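Local coordinates for protein Exo-alpha-sialidase (Clostridium perfringens, PDB 2V72) that serves as the family 32 carbohydrate-binding module of the large sialidase toxin NanJ and binds galactose, at residues 82-87 against 96-101. Residues are numbered along the deposited sequence; the frame is centred on the assembly and turned at random.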
ATOM      1  N   THR A  82     -10.276   0.609  -5.378  1.00 48.59           N
ATOM      2  CA  THR A  82     -10.810   1.512  -6.400  1.00 49.24           C
ATOM      3  C   THR A  82     -10.750   2.994  -6.006  1.00 49.59           C
ATOM      4  O   THR A  82     -10.672   3.864  -6.874  1.00 49.91           O
ATOM      5  CB  THR A  82     -12.272   1.163  -6.769  1.00 49.35           C
ATOM      6  OG1 THR A  82     -13.107   1.312  -5.612  1.00 49.25           O
ATOM      7  CG2 THR A  82     -12.380  -0.262  -7.322  1.00 48.74           C
ATOM      8  N   LYS A  83     -10.813   3.274  -4.706  1.00 49.64           N
ATOM      9  CA  LYS A  83     -10.720   4.636  -4.184  1.00 50.03           C
ATOM     10  C   LYS A  83      -9.761   4.635  -2.990  1.00 50.08           C
ATOM     11  O   LYS A  83      -9.889   3.807  -2.074  1.00 50.09           O
ATOM     12  CB  LYS A  83     -12.106   5.152  -3.781  1.00 50.08           C
ATOM     13  CG  LYS A  83     -12.241   6.670  -3.781  1.00 50.87           C
ATOM     14  CD  LYS A  83     -13.580   7.129  -3.215  1.00 50.84           C
ATOM     15  CE  LYS A  83     -13.628   8.651  -3.145  1.00 53.14           C
ATOM     16  NZ  LYS A  83     -14.396   9.183  -1.968  1.00 53.82           N
ATOM     17  N   TYR A  84      -8.801   5.557  -3.008  1.00 49.97           N
ATOM     18  CA  TYR A  84      -7.674   5.522  -2.078  1.00 50.09           C
ATOM     19  C   TYR A  84      -7.260   6.904  -1.550  1.00 50.29           C
ATOM     20  O   TYR A  84      -7.644   7.942  -2.101  1.00 50.49           O
ATOM     21  CB  TYR A  84      -6.462   4.843  -2.744  1.00 50.01           C
ATOM     22  CG  TYR A  84      -5.863   5.650  -3.882  1.00 50.03           C
ATOM     23  CD1 TYR A  84      -4.819   6.546  -3.656  1.00 50.08           C
ATOM     24  CD2 TYR A  84      -6.357   5.526  -5.182  1.00 50.62           C
ATOM     25  CE1 TYR A  84      -4.280   7.301  -4.698  1.00 50.35           C
ATOM     26  CE2 TYR A  84      -5.829   6.270  -6.227  1.00 50.13           C
ATOM     27  CZ  TYR A  84      -4.790   7.152  -5.982  1.00 50.34           C
ATOM     28  OH  TYR A  84      -4.276   7.883  -7.020  1.00 50.15           O
ATOM     29  N   GLU A  85      -6.481   6.886  -0.471  1.00 50.24           N
ATOM     30  CA  GLU A  85      -5.748   8.043   0.034  1.00 50.28           C
ATOM     31  C   GLU A  85      -4.356   7.564   0.390  1.00 50.14           C
ATOM     32  O   GLU A  85      -4.178   6.417   0.801  1.00 50.41           O
ATOM     33  CB  GLU A  85      -6.385   8.591   1.306  1.00 50.34           C
ATOM     34  CG  GLU A  85      -7.635   9.450   1.136  1.00 50.67           C
ATOM     35  CD  GLU A  85      -8.226   9.872   2.486  1.00 50.51           C
ATOM     36  OE1 GLU A  85      -7.723   9.401   3.534  1.00 51.29           O
ATOM     37  OE2 GLU A  85      -9.194  10.660   2.504  1.00 49.76           O
ATOM     38  N   ILE A  86      -3.370   8.437   0.228  1.00 50.08           N
ATOM     39  CA  ILE A  86      -2.011   8.155   0.666  1.00 50.10           C
ATOM     40  C   ILE A  86      -1.525   9.279   1.593  1.00 50.30           C
ATOM     41  O   ILE A  86      -1.569  10.454   1.234  1.00 49.76           O
ATOM     42  CB  ILE A  86      -1.042   7.959  -0.539  1.00 50.22           C
ATOM     43  CG1 ILE A  86      -1.548   6.850  -1.483  1.00 50.40           C
ATOM     44  CG2 ILE A  86       0.388   7.680  -0.054  1.00 50.53           C
ATOM     45  CD1 ILE A  86      -0.563   6.434  -2.578  1.00 49.66           C
ATOM     46  N   HIS A  87      -1.095   8.904   2.795  1.00 50.96           N
ATOM     47  CA  HIS A  87      -0.548   9.848   3.768  1.00 51.60           C
ATOM     48  C   HIS A  87       0.893   9.484   4.027  1.00 52.47           C
ATOM     49  O   HIS A  87       1.254   8.306   3.989  1.00 52.46           O
ATOM     50  CB  HIS A  87      -1.286   9.780   5.107  1.00 51.25           C
ATOM     51  CG  HIS A  87      -2.720  10.199   5.047  1.00 50.60           C
ATOM     52  ND1 HIS A  87      -3.707   9.394   4.520  1.00 50.23           N
ATOM     53  CD2 HIS A  87      -3.340  11.321   5.484  1.00 49.88           C
ATOM     54  CE1 HIS A  87      -4.874  10.007   4.627  1.00 50.18           C
ATOM     55  NE2 HIS A  87      -4.678  11.181   5.203  1.00 49.63           N
ATOM     56  N   LEU A  96      -1.620  14.176   4.192  1.00 60.15           N
ATOM     57  CA  LEU A  96      -2.207  13.651   2.957  1.00 59.33           C
ATOM     58  C   LEU A  96      -1.422  14.125   1.734  1.00 59.01           C
ATOM     59  O   LEU A  96      -1.224  15.328   1.533  1.00 58.81           O
ATOM     60  CB  LEU A  96      -3.677  14.077   2.835  1.00 59.18           C
ATOM     61  CG  LEU A  96      -4.490  13.528   1.653  1.00 58.99           C
ATOM     62  CD1 LEU A  96      -4.979  12.114   1.913  1.00 58.51           C
ATOM     63  CD2 LEU A  96      -5.665  14.428   1.324  1.00 59.22           C
ATOM     64  N   VAL A  97      -1.001  13.168   0.912  1.00 58.57           N
ATOM     65  CA  VAL A  97      -0.072  13.442  -0.180  1.00 58.27           C
ATOM     66  C   VAL A  97      -0.532  12.898  -1.538  1.00 57.89           C
ATOM     67  O   VAL A  97       0.009  13.274  -2.578  1.00 57.99           O
ATOM     68  CB  VAL A  97       1.349  12.936   0.176  1.00 58.33           C
ATOM     69  CG1 VAL A  97       1.470  11.416   0.008  1.00 57.99           C
ATOM     70  CG2 VAL A  97       2.408  13.689  -0.620  1.00 58.78           C
ATOM     71  N   ALA A  98      -1.524  12.013  -1.519  1.00 57.51           N
ATOM     72  CA  ALA A  98      -2.137  11.489  -2.736  1.00 57.10           C
ATOM     73  C   ALA A  98      -3.540  10.993  -2.438  1.00 56.85           C
ATOM     74  O   ALA A  98      -3.828  10.556  -1.324  1.00 56.76           O
ATOM     75  CB  ALA A  98      -1.290  10.371  -3.337  1.00 57.09           C
ATOM     76  N   GLU A  99      -4.414  11.087  -3.433  1.00 56.74           N
ATOM     77  CA  GLU A  99      -5.766  10.535  -3.351  1.00 57.14           C
ATOM     78  C   GLU A  99      -6.374  10.475  -4.736  1.00 56.92           C
ATOM     79  O   GLU A  99      -6.029  11.279  -5.598  1.00 57.28           O
ATOM     80  CB  GLU A  99      -6.660  11.350  -2.403  1.00 57.47           C
ATOM     81  CG  GLU A  99      -6.596  12.868  -2.595  1.00 58.99           C
ATOM     82  CD  GLU A  99      -7.815  13.446  -3.297  1.00 60.92           C
ATOM     83  OE1 GLU A  99      -8.248  12.883  -4.332  1.00 61.00           O
ATOM     84  OE2 GLU A  99      -8.333  14.477  -2.803  1.00 61.52           O
ATOM     85  N   GLY A 100      -7.272   9.517  -4.948  1.00 56.72           N
ATOM     86  CA  GLY A 100      -7.962   9.385  -6.221  1.00 56.36           C
ATOM     87  C   GLY A 100      -8.727   8.088  -6.385  1.00 56.26           C
ATOM     88  O   GLY A 100      -9.216   7.502  -5.415  1.00 56.36           O
ATOM     89  N   THR A 101      -8.823   7.653  -7.635  1.00 55.89           N
ATOM     90  CA  THR A 101      -9.530   6.444  -8.017  1.00 55.54           C
ATOM     91  C   THR A 101      -8.619   5.554  -8.862  1.00 55.22           C
ATOM     92  O   THR A 101      -7.839   6.049  -9.677  1.00 55.42           O
ATOM     93  CB  THR A 101     -10.875   6.793  -8.736  1.00 55.48           C
ATOM     94  OG1 THR A 101     -11.977   6.371  -7.923  1.00 55.08           O
ATOM     95  CG2 THR A 101     -11.000   6.139 -10.106  1.00 56.19           C
TER
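The ring of Tyr-84 lies flat against the backbone of Gly-100, whose N stands 3.5 Å above one face, offset toward the rim, while CA makes a CH-pi contact 4.2 Å from the ring centroid. Thr-101 O sits at the edge of this ring, in its plane. With chi1 at 68°, CG of Tyr-84 falls between the backbone N and the carbonyl carbon, which swings the ring across a residue without a side chain; Trp-102 stacks on the same tyrosine. On the other face of the sheet, methyl CD1 of Leu-96 rides over the His-87 imidazole, 3.7 Å from its centroid, and Glu-85 OE1 meets that ring at its edge. The same methyl touches Glu-85 CG at 3.8 Å. Strands 84-90 and 93-101 form an antiparallel hairpin at the margin of a five-stranded sheet in the F5/8 type C beta-sandwich, with 93-101 outermost. Its ladder illustrates how a classic beta bulge shifts the register by one: Val-97 and Ala-98 both face Ile-86, whose single O accepts Val-97 N at 2.8 Å and Ala-98 N at 3.2 Å. On the face shared with Tyr-84, Ile-86 CB meets Ala-98 CB at 3.7 Å, and both side chains reach Val-111 of strand 109-113. Beside the corner the chain turns at Lys-83, Thr-101 OG1 donates to Thr-82 O at 3.0 Å, tilted 29° from the carbonyl plane.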